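Local structure of tetracycline repressor protein class G (Acinetobacter baumannii, 6RX9) at residues T26-A31 with V36-L41; L51-A56 with A101-T106; E57-E62 with L91-G96; S85-L90 with L146-S151; V131-A136 with A197-L202. The protein represses the tetracycline resistance gene by binding its operator DNA through a helix-turn-helix region, and loses affinity for that DNA when tetracycline binds. One frame throughout, in Å; residues are numbered along the deposited sequence. Where two conformers were deposited one is given.

Contact 1: T26-A31 with V36-L41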
# COMPACT_ATOMS: atom_id res chain seq x y z
N THR A 26 21.92 1.98 9.26
CA THR A 26 23.08 1.38 8.54
C THR A 26 23.61 0.20 9.35
O THR A 26 23.44 0.20 10.59
CB THR A 26 24.18 2.41 8.26
OG1 THR A 26 24.89 2.70 9.47
CG2 THR A 26 23.66 3.69 7.65
N THR A 27 24.24 -0.76 8.68
CA THR A 27 24.89 -1.95 9.30
C THR A 27 26.03 -1.47 10.21
O THR A 27 26.26 -2.11 11.25
CB THR A 27 25.37 -2.94 8.23
OG1 THR A 27 26.25 -2.25 7.33
CG2 THR A 27 24.23 -3.56 7.45
N ARG A 28 26.71 -0.38 9.85
CA ARG A 28 27.82 0.19 10.67
C ARG A 28 27.27 0.69 12.01
O ARG A 28 27.89 0.38 13.05
CB ARG A 28 28.55 1.30 9.91
CG ARG A 28 29.86 1.72 10.56
CD ARG A 28 30.80 0.55 10.81
NE ARG A 28 32.04 0.97 11.45
CZ ARG A 28 33.07 1.54 10.82
NH1 ARG A 28 34.14 1.88 11.51
NH2 ARG A 28 33.02 1.77 9.52
N LYS A 29 26.15 1.42 12.00
CA LYS A 29 25.49 1.95 13.22
C LYS A 29 25.01 0.78 14.09
O LYS A 29 25.11 0.89 15.33
CB LYS A 29 24.35 2.90 12.85
CG LYS A 29 24.80 4.27 12.36
CD LYS A 29 23.67 5.13 11.85
CE LYS A 29 24.13 6.47 11.33
NZ LYS A 29 23.01 7.24 10.75
N LEU A 30 24.52 -0.29 13.46
CA LEU A 30 24.03 -1.51 14.16
C LEU A 30 25.20 -2.17 14.91
O LEU A 30 25.04 -2.45 16.12
CB LEU A 30 23.42 -2.47 13.14
CG LEU A 30 22.85 -3.77 13.70
CD1 LEU A 30 21.97 -3.52 14.91
CD2 LEU A 30 22.07 -4.52 12.63
N ALA A 31 26.33 -2.39 14.23
CA ALA A 31 27.55 -3.02 14.81
C ALA A 31 27.99 -2.23 16.05
O ALA A 31 28.29 -2.87 17.08
CB ALA A 31 28.65 -3.08 13.78
N VAL A 36 30.09 -4.76 18.87
CA VAL A 36 30.82 -5.86 18.17
C VAL A 36 31.60 -5.24 17.01
O VAL A 36 31.32 -4.08 16.64
CB VAL A 36 29.87 -6.98 17.69
CG1 VAL A 36 29.13 -7.62 18.86
CG2 VAL A 36 28.90 -6.50 16.63
N GLN A 37 32.55 -6.00 16.46
CA GLN A 37 33.35 -5.59 15.27
C GLN A 37 32.57 -5.99 14.01
O GLN A 37 31.64 -6.82 14.11
CB GLN A 37 34.75 -6.20 15.34
CG GLN A 37 35.58 -5.62 16.48
CD GLN A 37 35.67 -4.12 16.42
OE1 GLN A 37 35.94 -3.53 15.37
NE2 GLN A 37 35.44 -3.47 17.55
N GLN A 38 32.94 -5.39 12.88
CA GLN A 38 32.17 -5.44 11.61
C GLN A 38 32.06 -6.87 11.08
O GLN A 38 31.00 -7.24 10.60
CB GLN A 38 32.80 -4.50 10.58
CG GLN A 38 32.65 -3.03 10.93
CD GLN A 38 33.50 -2.17 10.05
OE1 GLN A 38 34.48 -1.56 10.49
NE2 GLN A 38 33.16 -2.13 8.77
N PRO A 39 33.13 -7.70 11.12
CA PRO A 39 33.03 -9.08 10.64
C PRO A 39 31.94 -9.89 11.36
O PRO A 39 31.25 -10.66 10.70
CB PRO A 39 34.41 -9.68 10.94
CG PRO A 39 35.33 -8.48 10.98
CD PRO A 39 34.49 -7.38 11.59
N ALA A 40 31.80 -9.71 12.68
CA ALA A 40 30.82 -10.42 13.53
C ALA A 40 29.40 -10.15 13.01
O ALA A 40 28.62 -11.11 12.89
CB ALA A 40 30.98 -10.00 14.98
N LEU A 41 29.08 -8.89 12.69
CA LEU A 41 27.75 -8.50 12.14
C LEU A 41 27.65 -8.92 10.67
O LEU A 41 26.57 -9.38 10.26
CB LEU A 41 27.54 -6.99 12.30
CG LEU A 41 26.22 -6.46 11.73
CD1 LEU A 41 25.03 -7.19 12.33
CD2 LEU A 41 26.10 -4.97 11.95

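Contact 2: L51-A56 with A101-T106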
# COMPACT_ATOMS: atom_id res chain seq x y z
N LEU A 51 19.35 -6.93 5.95
CA LEU A 51 18.86 -6.51 7.29
C LEU A 51 17.36 -6.15 7.20
O LEU A 51 16.59 -6.63 8.07
CB LEU A 51 19.68 -5.31 7.78
CG LEU A 51 19.24 -4.71 9.12
CD1 LEU A 51 19.25 -5.75 10.22
CD2 LEU A 51 20.11 -3.52 9.49
N LEU A 52 16.97 -5.34 6.21
CA LEU A 52 15.56 -4.90 6.02
C LEU A 52 14.66 -6.13 5.80
O LEU A 52 13.56 -6.15 6.38
CB LEU A 52 15.46 -3.93 4.84
CG LEU A 52 16.07 -2.55 5.05
CD1 LEU A 52 15.83 -1.66 3.85
CD2 LEU A 52 15.53 -1.90 6.32
N ASP A 53 15.12 -7.11 5.01
CA ASP A 53 14.40 -8.39 4.77
C ASP A 53 14.10 -9.08 6.10
O ASP A 53 12.95 -9.54 6.29
CB ASP A 53 15.19 -9.33 3.85
CG ASP A 53 15.30 -8.88 2.41
OD1 ASP A 53 14.55 -7.97 2.01
OD2 ASP A 53 16.14 -9.45 1.68
N ALA A 54 15.09 -9.16 7.00
CA ALA A 54 14.98 -9.82 8.32
C ALA A 54 14.04 -9.02 9.24
O ALA A 54 13.25 -9.66 9.97
CB ALA A 54 16.34 -9.98 8.95
N LEU A 55 14.10 -7.69 9.20
CA LEU A 55 13.22 -6.79 9.99
C LEU A 55 11.77 -7.00 9.55
O LEU A 55 10.90 -7.11 10.44
CB LEU A 55 13.65 -5.33 9.81
CG LEU A 55 14.95 -4.94 10.52
CD1 LEU A 55 15.41 -3.55 10.08
CD2 LEU A 55 14.79 -4.99 12.03
N ALA A 56 11.52 -7.06 8.24
CA ALA A 56 10.18 -7.23 7.64
C ALA A 56 9.56 -8.56 8.09
O ALA A 56 8.36 -8.58 8.43
CB ALA A 56 10.27 -7.15 6.13
N ALA A 101 6.64 -3.07 2.27
CA ALA A 101 6.42 -2.77 0.84
C ALA A 101 7.73 -2.95 0.05
O ALA A 101 7.67 -3.54 -1.05
CB ALA A 101 5.89 -1.37 0.69
N GLY A 102 8.85 -2.46 0.59
CA GLY A 102 10.17 -2.47 -0.06
C GLY A 102 10.77 -3.86 -0.18
O GLY A 102 11.67 -4.04 -1.01
N THR A 103 10.30 -4.82 0.64
CA THR A 103 10.77 -6.23 0.64
C THR A 103 10.24 -6.93 -0.62
O THR A 103 9.01 -6.89 -0.84
CB THR A 103 10.33 -6.96 1.91
OG1 THR A 103 10.64 -6.14 3.04
CG2 THR A 103 10.99 -8.31 2.07
N ARG A 104 11.13 -7.54 -1.41
CA ARG A 104 10.79 -8.35 -2.60
C ARG A 104 9.78 -9.42 -2.19
O ARG A 104 9.86 -9.95 -1.08
CB ARG A 104 12.04 -8.98 -3.22
CG ARG A 104 12.94 -7.99 -3.94
CD ARG A 104 14.17 -8.65 -4.54
NE ARG A 104 15.09 -7.69 -5.13
CZ ARG A 104 16.26 -7.98 -5.68
NH1 ARG A 104 16.69 -9.24 -5.73
NH2 ARG A 104 17.01 -7.02 -6.19
N PRO A 105 8.80 -9.78 -3.06
CA PRO A 105 7.68 -10.62 -2.65
C PRO A 105 8.15 -11.96 -2.07
O PRO A 105 8.94 -12.63 -2.70
CB PRO A 105 6.86 -10.81 -3.94
CG PRO A 105 7.83 -10.50 -5.06
CD PRO A 105 8.76 -9.45 -4.49
N THR A 106 7.65 -12.30 -0.88
CA THR A 106 8.04 -13.50 -0.08
C THR A 106 6.96 -14.58 -0.22
O THR A 106 5.76 -14.22 -0.18
CB THR A 106 8.27 -13.12 1.39
OG1 THR A 106 7.02 -12.71 1.94
CG2 THR A 106 9.29 -12.02 1.56
O HOH W 1 14.20 -7.76 -0.64

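Contact 3: E57-E62 with L91-G96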
# COMPACT_ATOMS: atom_id res chain seq x y z
N GLU A 57 10.35 -9.64 8.11
CA GLU A 57 9.87 -11.00 8.48
C GLU A 57 9.51 -11.02 9.97
O GLU A 57 8.44 -11.57 10.31
CB GLU A 57 10.89 -12.07 8.13
CG GLU A 57 10.34 -13.49 8.25
CD GLU A 57 11.28 -14.61 7.84
OE1 GLU A 57 12.12 -14.39 6.94
OE2 GLU A 57 11.17 -15.71 8.41
N ALA A 58 10.36 -10.43 10.82
CA ALA A 58 10.17 -10.35 12.29
C ALA A 58 8.88 -9.58 12.61
O ALA A 58 8.12 -10.02 13.50
CB ALA A 58 11.37 -9.70 12.94
N MET A 59 8.64 -8.47 11.91
CA MET A 59 7.54 -7.52 12.24
C MET A 59 6.16 -8.17 12.05
O MET A 59 5.21 -7.64 12.64
CB MET A 59 7.64 -6.24 11.40
CG MET A 59 8.67 -5.28 11.95
SD MET A 59 8.62 -3.67 11.14
CE MET A 59 7.03 -3.08 11.71
N LEU A 60 6.06 -9.27 11.30
CA LEU A 60 4.78 -9.99 11.04
C LEU A 60 4.46 -10.99 12.16
O LEU A 60 3.46 -11.73 12.00
CB LEU A 60 4.87 -10.69 9.68
CG LEU A 60 5.05 -9.77 8.47
CD1 LEU A 60 4.99 -10.56 7.18
CD2 LEU A 60 4.01 -8.66 8.47
N ALA A 61 5.24 -11.01 13.25
CA ALA A 61 5.05 -11.90 14.42
C ALA A 61 3.61 -11.80 14.95
O ALA A 61 2.98 -12.86 15.14
CB ALA A 61 6.06 -11.56 15.50
N GLU A 62 3.13 -10.57 15.19
CA GLU A 62 1.77 -10.27 15.73
C GLU A 62 0.69 -10.89 14.83
O GLU A 62 -0.30 -11.39 15.38
CB GLU A 62 1.59 -8.75 15.87
CG GLU A 62 0.16 -8.28 16.10
CD GLU A 62 -0.46 -8.67 17.43
OE1 GLU A 62 0.24 -9.27 18.27
OE2 GLU A 62 -1.66 -8.35 17.64
N LEU A 91 2.33 -0.99 12.30
CA LEU A 91 2.37 0.28 13.10
C LEU A 91 3.34 0.15 14.28
O LEU A 91 3.68 1.20 14.85
CB LEU A 91 0.97 0.63 13.60
CG LEU A 91 0.01 1.23 12.57
CD1 LEU A 91 -1.38 1.38 13.16
CD2 LEU A 91 0.51 2.57 12.06
N SER A 92 3.77 -1.07 14.63
CA SER A 92 4.55 -1.36 15.87
C SER A 92 5.96 -0.76 15.79
O SER A 92 6.57 -0.58 16.85
CB SER A 92 4.60 -2.84 16.17
OG SER A 92 5.38 -3.54 15.22
N TYR A 93 6.46 -0.45 14.58
CA TYR A 93 7.81 0.14 14.38
C TYR A 93 7.76 1.24 13.31
O TYR A 93 6.99 1.13 12.33
CB TYR A 93 8.82 -0.95 14.03
CG TYR A 93 9.19 -1.81 15.21
CD1 TYR A 93 10.13 -1.37 16.14
CD2 TYR A 93 8.57 -3.02 15.44
CE1 TYR A 93 10.46 -2.13 17.24
CE2 TYR A 93 8.89 -3.80 16.54
CZ TYR A 93 9.84 -3.35 17.45
OH TYR A 93 10.16 -4.10 18.54
N ARG A 94 8.57 2.28 13.52
CA ARG A 94 8.81 3.39 12.57
C ARG A 94 9.09 2.80 11.18
O ARG A 94 9.89 1.84 11.09
CB ARG A 94 9.97 4.25 13.09
CG ARG A 94 10.28 5.47 12.24
CD ARG A 94 11.26 6.37 12.96
NE ARG A 94 11.61 7.54 12.16
CZ ARG A 94 12.43 8.51 12.56
NH1 ARG A 94 13.00 8.47 13.75
NH2 ARG A 94 12.67 9.52 11.75
N ASP A 95 8.41 3.31 10.15
CA ASP A 95 8.59 2.95 8.71
C ASP A 95 8.19 1.49 8.46
O ASP A 95 8.61 0.94 7.42
CB ASP A 95 10.03 3.25 8.27
CG ASP A 95 10.37 4.73 8.34
OD1 ASP A 95 9.46 5.55 8.10
OD2 ASP A 95 11.54 5.05 8.65
N GLY A 96 7.39 0.88 9.33
CA GLY A 96 6.97 -0.53 9.23
C GLY A 96 6.38 -0.86 7.87
O GLY A 96 6.81 -1.87 7.27

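Contact 4: S85-L90 with L146-S151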
# COMPACT_ATOMS: atom_id res chain seq x y z
N SER A 85 -4.60 -7.24 13.41
CA SER A 85 -3.29 -7.78 13.85
C SER A 85 -2.19 -7.36 12.86
O SER A 85 -1.09 -7.00 13.32
CB SER A 85 -3.34 -9.27 14.02
OG SER A 85 -3.41 -9.93 12.76
N PHE A 86 -2.48 -7.43 11.56
CA PHE A 86 -1.56 -7.02 10.47
C PHE A 86 -1.28 -5.51 10.59
O PHE A 86 -0.11 -5.11 10.51
CB PHE A 86 -2.12 -7.42 9.10
CG PHE A 86 -1.22 -7.19 7.91
CD1 PHE A 86 0.16 -7.27 8.02
CD2 PHE A 86 -1.76 -6.92 6.66
CE1 PHE A 86 0.98 -7.06 6.92
CE2 PHE A 86 -0.94 -6.72 5.56
CZ PHE A 86 0.43 -6.78 5.69
N ARG A 87 -2.33 -4.71 10.80
CA ARG A 87 -2.20 -3.24 10.97
C ARG A 87 -1.33 -2.92 12.19
O ARG A 87 -0.41 -2.09 12.06
CB ARG A 87 -3.58 -2.58 11.11
CG ARG A 87 -3.51 -1.08 11.34
CD ARG A 87 -4.88 -0.45 11.44
NE ARG A 87 -4.81 1.00 11.56
CZ ARG A 87 -5.27 1.71 12.59
NH1 ARG A 87 -5.84 1.11 13.62
NH2 ARG A 87 -5.16 3.02 12.58
N THR A 88 -1.59 -3.57 13.32
CA THR A 88 -0.84 -3.38 14.59
C THR A 88 0.64 -3.71 14.35
O THR A 88 1.49 -2.92 14.80
CB THR A 88 -1.43 -4.23 15.72
OG1 THR A 88 -2.82 -3.92 15.81
CG2 THR A 88 -0.77 -3.98 17.06
N ALA A 89 0.92 -4.81 13.65
CA ALA A 89 2.28 -5.30 13.33
C ALA A 89 3.06 -4.26 12.52
O ALA A 89 4.24 -4.03 12.84
CB ALA A 89 2.21 -6.61 12.59
N LEU A 90 2.43 -3.66 11.51
CA LEU A 90 3.08 -2.64 10.63
C LEU A 90 3.25 -1.32 11.39
O LEU A 90 4.24 -0.62 11.12
CB LEU A 90 2.26 -2.45 9.35
CG LEU A 90 2.24 -3.65 8.39
CD1 LEU A 90 1.45 -3.33 7.14
CD2 LEU A 90 3.65 -4.09 8.03
N LEU A 146 0.70 2.78 5.19
CA LEU A 146 1.65 3.63 4.42
C LEU A 146 1.25 5.10 4.58
O LEU A 146 2.14 5.92 4.90
CB LEU A 146 1.64 3.22 2.94
CG LEU A 146 2.51 2.02 2.57
CD1 LEU A 146 2.22 1.57 1.15
CD2 LEU A 146 4.00 2.35 2.73
N GLU A 147 -0.03 5.42 4.39
CA GLU A 147 -0.57 6.81 4.45
C GLU A 147 -0.47 7.34 5.89
O GLU A 147 -0.03 8.50 6.06
CB GLU A 147 -2.01 6.84 3.94
CG GLU A 147 -2.56 8.25 3.74
CD GLU A 147 -3.83 8.33 2.91
OE1 GLU A 147 -4.88 8.70 3.48
OE2 GLU A 147 -3.78 8.02 1.71
N GLN A 148 -0.85 6.53 6.88
CA GLN A 148 -0.83 6.91 8.32
C GLN A 148 0.60 7.23 8.75
O GLN A 148 0.80 8.26 9.41
CB GLN A 148 -1.41 5.79 9.19
CG GLN A 148 -1.46 6.14 10.67
CD GLN A 148 -2.37 5.24 11.47
OE1 GLN A 148 -3.21 4.53 10.93
NE2 GLN A 148 -2.20 5.27 12.78
N GLN A 149 1.57 6.38 8.38
CA GLN A 149 2.98 6.51 8.83
C GLN A 149 3.67 7.66 8.08
O GLN A 149 4.57 8.28 8.68
CB GLN A 149 3.71 5.17 8.67
CG GLN A 149 3.34 4.19 9.77
CD GLN A 149 4.15 2.92 9.73
OE1 GLN A 149 4.47 2.39 8.66
NE2 GLN A 149 4.47 2.40 10.90
N ALA A 150 3.27 7.93 6.83
CA ALA A 150 3.78 9.07 6.03
C ALA A 150 3.39 10.39 6.71
O ALA A 150 4.23 11.30 6.74
CB ALA A 150 3.26 8.99 4.61
N SER A 151 2.16 10.47 7.23
CA SER A 151 1.61 11.65 7.96
C SER A 151 2.43 11.90 9.24
O SER A 151 2.73 13.08 9.51
CB SER A 151 0.15 11.46 8.29
OG SER A 151 -0.61 11.23 7.12
O HOH W 2 -3.72 2.45 9.34

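Contact 5: V131-A136 with A197-L202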
# COMPACT_ATOMS: atom_id res chain seq x y z
N VAL A 131 -9.12 -16.58 -1.98
CA VAL A 131 -7.74 -16.04 -2.17
C VAL A 131 -7.84 -14.53 -2.48
O VAL A 131 -7.05 -13.77 -1.89
CB VAL A 131 -6.96 -16.79 -3.27
CG1 VAL A 131 -5.63 -16.11 -3.58
CG2 VAL A 131 -6.74 -18.25 -2.91
N TRP A 132 -8.77 -14.13 -3.35
CA TRP A 132 -8.99 -12.71 -3.73
C TRP A 132 -9.34 -11.88 -2.49
O TRP A 132 -8.86 -10.73 -2.40
CB TRP A 132 -10.07 -12.57 -4.81
CG TRP A 132 -9.66 -13.07 -6.16
CD1 TRP A 132 -8.40 -13.34 -6.61
CD2 TRP A 132 -10.54 -13.31 -7.28
NE1 TRP A 132 -8.43 -13.76 -7.91
CE2 TRP A 132 -9.73 -13.74 -8.35
CE3 TRP A 132 -11.92 -13.21 -7.48
CZ2 TRP A 132 -10.26 -14.08 -9.60
CZ3 TRP A 132 -12.44 -13.53 -8.71
CH2 TRP A 132 -11.62 -13.96 -9.75
N ALA A 133 -10.17 -12.42 -1.59
CA ALA A 133 -10.64 -11.77 -0.35
C ALA A 133 -9.47 -11.58 0.62
O ALA A 133 -9.29 -10.46 1.12
CB ALA A 133 -11.75 -12.58 0.28
N LEU A 134 -8.70 -12.64 0.87
CA LEU A 134 -7.51 -12.60 1.78
C LEU A 134 -6.52 -11.55 1.26
O LEU A 134 -6.03 -10.75 2.08
CB LEU A 134 -6.88 -13.99 1.85
CG LEU A 134 -7.68 -15.03 2.64
CD1 LEU A 134 -7.16 -16.43 2.37
CD2 LEU A 134 -7.67 -14.73 4.12
N ARG A 135 -6.26 -11.54 -0.05
CA ARG A 135 -5.29 -10.61 -0.69
C ARG A 135 -5.83 -9.18 -0.62
O ARG A 135 -5.03 -8.28 -0.30
CB ARG A 135 -4.98 -11.08 -2.12
CG ARG A 135 -4.05 -12.28 -2.16
CD ARG A 135 -3.72 -12.78 -3.56
NE ARG A 135 -2.93 -14.01 -3.51
CZ ARG A 135 -2.58 -14.74 -4.56
NH1 ARG A 135 -2.96 -14.39 -5.78
NH2 ARG A 135 -1.86 -15.84 -4.40
N ALA A 136 -7.12 -8.98 -0.89
CA ALA A 136 -7.79 -7.66 -0.88
C ALA A 136 -7.67 -7.01 0.50
O ALA A 136 -7.36 -5.81 0.56
CB ALA A 136 -9.23 -7.80 -1.30
N ALA A 197 -18.24 -6.59 4.70
CA ALA A 197 -19.68 -6.51 4.37
C ALA A 197 -19.89 -6.83 2.89
O ALA A 197 -20.87 -7.54 2.56
CB ALA A 197 -20.24 -5.15 4.72
N GLY A 198 -19.01 -6.33 2.02
CA GLY A 198 -19.03 -6.57 0.56
C GLY A 198 -18.79 -8.02 0.20
O GLY A 198 -19.42 -8.50 -0.76
N PHE A 199 -17.89 -8.71 0.92
CA PHE A 199 -17.57 -10.14 0.70
C PHE A 199 -18.84 -10.99 0.87
O PHE A 199 -19.02 -11.93 0.07
CB PHE A 199 -16.47 -10.64 1.65
CG PHE A 199 -15.11 -10.04 1.43
CD1 PHE A 199 -14.70 -9.61 0.17
CD2 PHE A 199 -14.21 -9.94 2.48
CE1 PHE A 199 -13.43 -9.08 -0.02
CE2 PHE A 199 -12.94 -9.41 2.29
CZ PHE A 199 -12.56 -8.98 1.04
N GLU A 200 -19.68 -10.65 1.85
CA GLU A 200 -20.92 -11.41 2.21
C GLU A 200 -21.71 -11.77 0.94
O GLU A 200 -22.12 -12.94 0.82
CB GLU A 200 -21.81 -10.61 3.16
CG GLU A 200 -21.15 -10.25 4.47
CD GLU A 200 -22.10 -10.15 5.66
OE1 GLU A 200 -22.78 -11.15 5.96
OE2 GLU A 200 -22.14 -9.07 6.29
N ARG A 201 -21.88 -10.81 0.02
CA ARG A 201 -22.74 -10.95 -1.19
C ARG A 201 -21.94 -11.57 -2.34
O ARG A 201 -22.56 -12.27 -3.17
CB ARG A 201 -23.34 -9.61 -1.66
CG ARG A 201 -23.01 -8.39 -0.82
CD ARG A 201 -23.99 -8.18 0.32
NE ARG A 201 -23.35 -7.83 1.58
CZ ARG A 201 -24.00 -7.65 2.74
NH1 ARG A 201 -25.31 -7.79 2.80
NH2 ARG A 201 -23.32 -7.34 3.83
N LEU A 202 -20.63 -11.33 -2.42
CA LEU A 202 -19.78 -11.72 -3.58
C LEU A 202 -18.97 -12.99 -3.27
O LEU A 202 -18.11 -13.33 -4.10
CB LEU A 202 -18.85 -10.55 -3.94
CG LEU A 202 -19.54 -9.22 -4.22
CD1 LEU A 202 -18.54 -8.20 -4.76
CD2 LEU A 202 -20.70 -9.39 -5.19

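Contact 1: T26-A31 with V36-L41
Thr27 meets Leu41 mainly through its backbone, methyl CD2 of the leucine lying against the start of helix 27-34 at the threonine carbonyl. Just before it, Thr26 N-caps that helix, its OG1 accepting from Lys29 N at 3.1 Å. The next residue after Thr27, Arg28, lays its guanidinium flat against the amide of Gln38; the two planes are 13° apart, and Gln38 OE1 stands over the centre of the guanidinium, 3.4 Å from Arg28 CZ. The pair is stacked rather than hydrogen-bonded, which suits long polar chains on the exposed side of the pair. The two helices, joined by the short turn through Val36 and Gln37, belong to the helix-turn-helix (residues 26-45), the probable DNA-binding unit, as in TetR repressors. Leu30, which also packs on Val9, Ala12 and Ala13 of helix 6-20, meets Leu41 at about a right angle, with Leu30 CB 3.9 Å from Leu41 CD2; Leu41 packs on Val9 too, so both leucines share that helix. Leu41 CG lies anti to its backbone N (chi1 178°), which carries the branch across the gap between the helices. Ala31, small enough to let the second helix come close, has CB 3.7 Å from Leu41 CD2, while its carbonyl oxygen accepts a nearly straight hydrogen bond from Val36 N (3.2 Å, 169°). Val36 CG2 rests beside that same oxygen.

Contact 2: L51-A56 with A101-T106
Thr103 carries most of this small contact, with Asp53 and Ala56 as its partners one turn apart on helix 48-59. The threonine is the first residue to leave helical geometry after helix 96-102, and its two branches part company. Methyl CG2, anti to the backbone N, faces the carboxylate and stands 3.6 Å from Asp53 OD1. Hydroxyl OG1 lies over the alanine, 3.3 Å from Ala56 CB, but its polar partner lies in the preceding helix, where OG1 is hydrogen-bonded to Ile99 O. A beta-branched residue suits this place because one branch can satisfy the backbone at the helix end while the other packs outward. Alanine suits position 56 because its short side chain leaves room for the hydroxyl. Asp53 reaches across by water: water 1 donates to Asp53 OD1 at 2.7 Å and accepts from Arg104 N at 3.2 Å, joining the carboxylate to the backbone just past the threonine. The same OD1 also forms a salt bridge with Arg49, which probably favours the charged carboxylate. The contact joins helix 48-59, which packs on helix 6-20, to the end of helix 96-102, which carries His100, probably a magnesium ligand. Leu51, Ala54 and Leu55 of helix 48-59 make that packing on helix 6-20, and Pro105 packs on Asp154 of the second subunit.

Contact 3: E57-E62 with L91-G96
Met59 of segment 57-62 faces a chain that has just left helix 75-91 and folds through a type II beta turn from Tyr93 to Gly96. The closest alpha carbons are those of Met59 and Gly96, 7.6 Å apart, a gap that the methionine chain fills. The turn is closed by a weak bond from Gly96 N to Tyr93 O, and Asp95, its third residue, has the positive phi (66°) usual there. Met59 extends to its sulfur and then bends at chi3 (67°), which brings the terminal methyl into the loop. That methyl is the main point of touch: Met59 CE lies 3.6 Å from Gly96 CA and equally 3.6 Å from Tyr93 CB. Glycine fits at position 96 because a side chain there would occupy the space taken by the methyl. Toward the tyrosine ring, CE sits at the edge near the ring plane, and the sulfur is 5.4 Å from the ring centroid in an oblique direction. Ser92 OG is hydrogen-bonded to Ala89 O and touches the methyl by van der Waals contact alone. Tyr93 also packs on Leu14, Leu17 and Asn18 of helix 6-20. A flexible, polarisable methionine suits such an irregular surface. Its Met-aromatic contact probably lies near the tetracycline site, the Met59 side chain being about 9 Å from that of His64, a probable tetracycline-binding residue.

Contact 4: S85-L90 with L146-S151
Arg87 and Gln148 form the firmer of two polar links between helix 75-91 and helix 127-155. Arg87 NH2 donates to Gln148 OE1 at 3.0 Å, approaching in the plane of the amide carbonyl and on a lone pair. The acceptor lies 17° out of the guanidinium plane, and the two flat groups are turned 52° against each other, so this is an edge contact and not a stack. Arginine reaches so far because its chain is extended from CG to NE, with CG anti to the backbone N (chi1 177°). Its other end nitrogen, NH1, is held by a salt bridge to Asp185, which helps fix the rotation of the group and probably favours its charge.

A water completes the direct bond with a second path at the guanidinium edge: water 2 accepts from Arg87 NE at 2.9 Å and donates to Gln148 OE1 at 2.7 Å, so that the glutamine oxygen receives two donors. Against this polar, water-bridged reach stands the close apolar packing nearer the helices, where Arg87 and Leu90 both lie on Val145. A second link is looser. Gln149 NE2 makes a weak bond to Leu90 O at 3.0 Å and another weak one to Tyr93 O, sharing its donor between them, while Gln149 OE1 is hydrogen-bonded to Ala97 N. One amide thus serves both ends of the bend between helices 75-91 and 96-102, and glutamine, with a donor and an acceptor, is well suited to that. The arrangement belongs to the all-helical C-terminal domain of TetR repressors, close to His100, a probable magnesium ligand.

Contact 5: V131-A136 with A197-L202
In the all-helical C-terminal domain of the TetR family, helices 127-155 and 185-202 pack side by side in a region that the second subunit also touches, and this buried contact joins them through a single aromatic residue. Phe199 places its ring against Ala133, with CB of the alanine over the centre of one face. The methyl lies almost on the ring normal, 13° off it, with Ala133 CB 3.8 Å from the centroid of the Phe199 ring, which makes it a CH-pi contact. Alanine is apt here, since its one methyl can sit on the face while the helices approach to 7.2 Å between the alpha carbons of Ala133 and Phe199. One turn on, Ala136 meets the same ring from a different direction: its CB lies at the edge, near the ring plane, 4.2 Å from Phe199 CZ. Two small residues one turn apart thus hold the ring at a face and at an edge. Around the ring, Phe125 packs on both Ala133 and Phe199, Trp75 and Leu79 of helix 75-91 add to the phenylalanine, and Ser194 of the second subunit packs on it as well. The tip of the ring also comes up to the backbone, where Phe199 CZ lies 3.6 Å from Ala133 O.

How the contacts relate
From the N terminus, contact 1 closes the short turn of the helix-turn-helix before any other contact opens. It touches contact 2 through packing of Leu30 on Leu51, as helix 48-59 follows on. Contact 2 closes a long loop, joining that helix to the end of helix 96-102; contact 3 lies within this loop and joins the same helix to the chain just before helix 96-102. Contact 4, which ties helix 75-91 to helix 127-155, crosses both, since its first segment falls inside their loops and its second well beyond; it also touches contact 3 directly. Contact 5 crosses contact 4 and joins helix 127-155 to helix 185-202. Contacts 1 and 5 lie about 45 Å apart between centres.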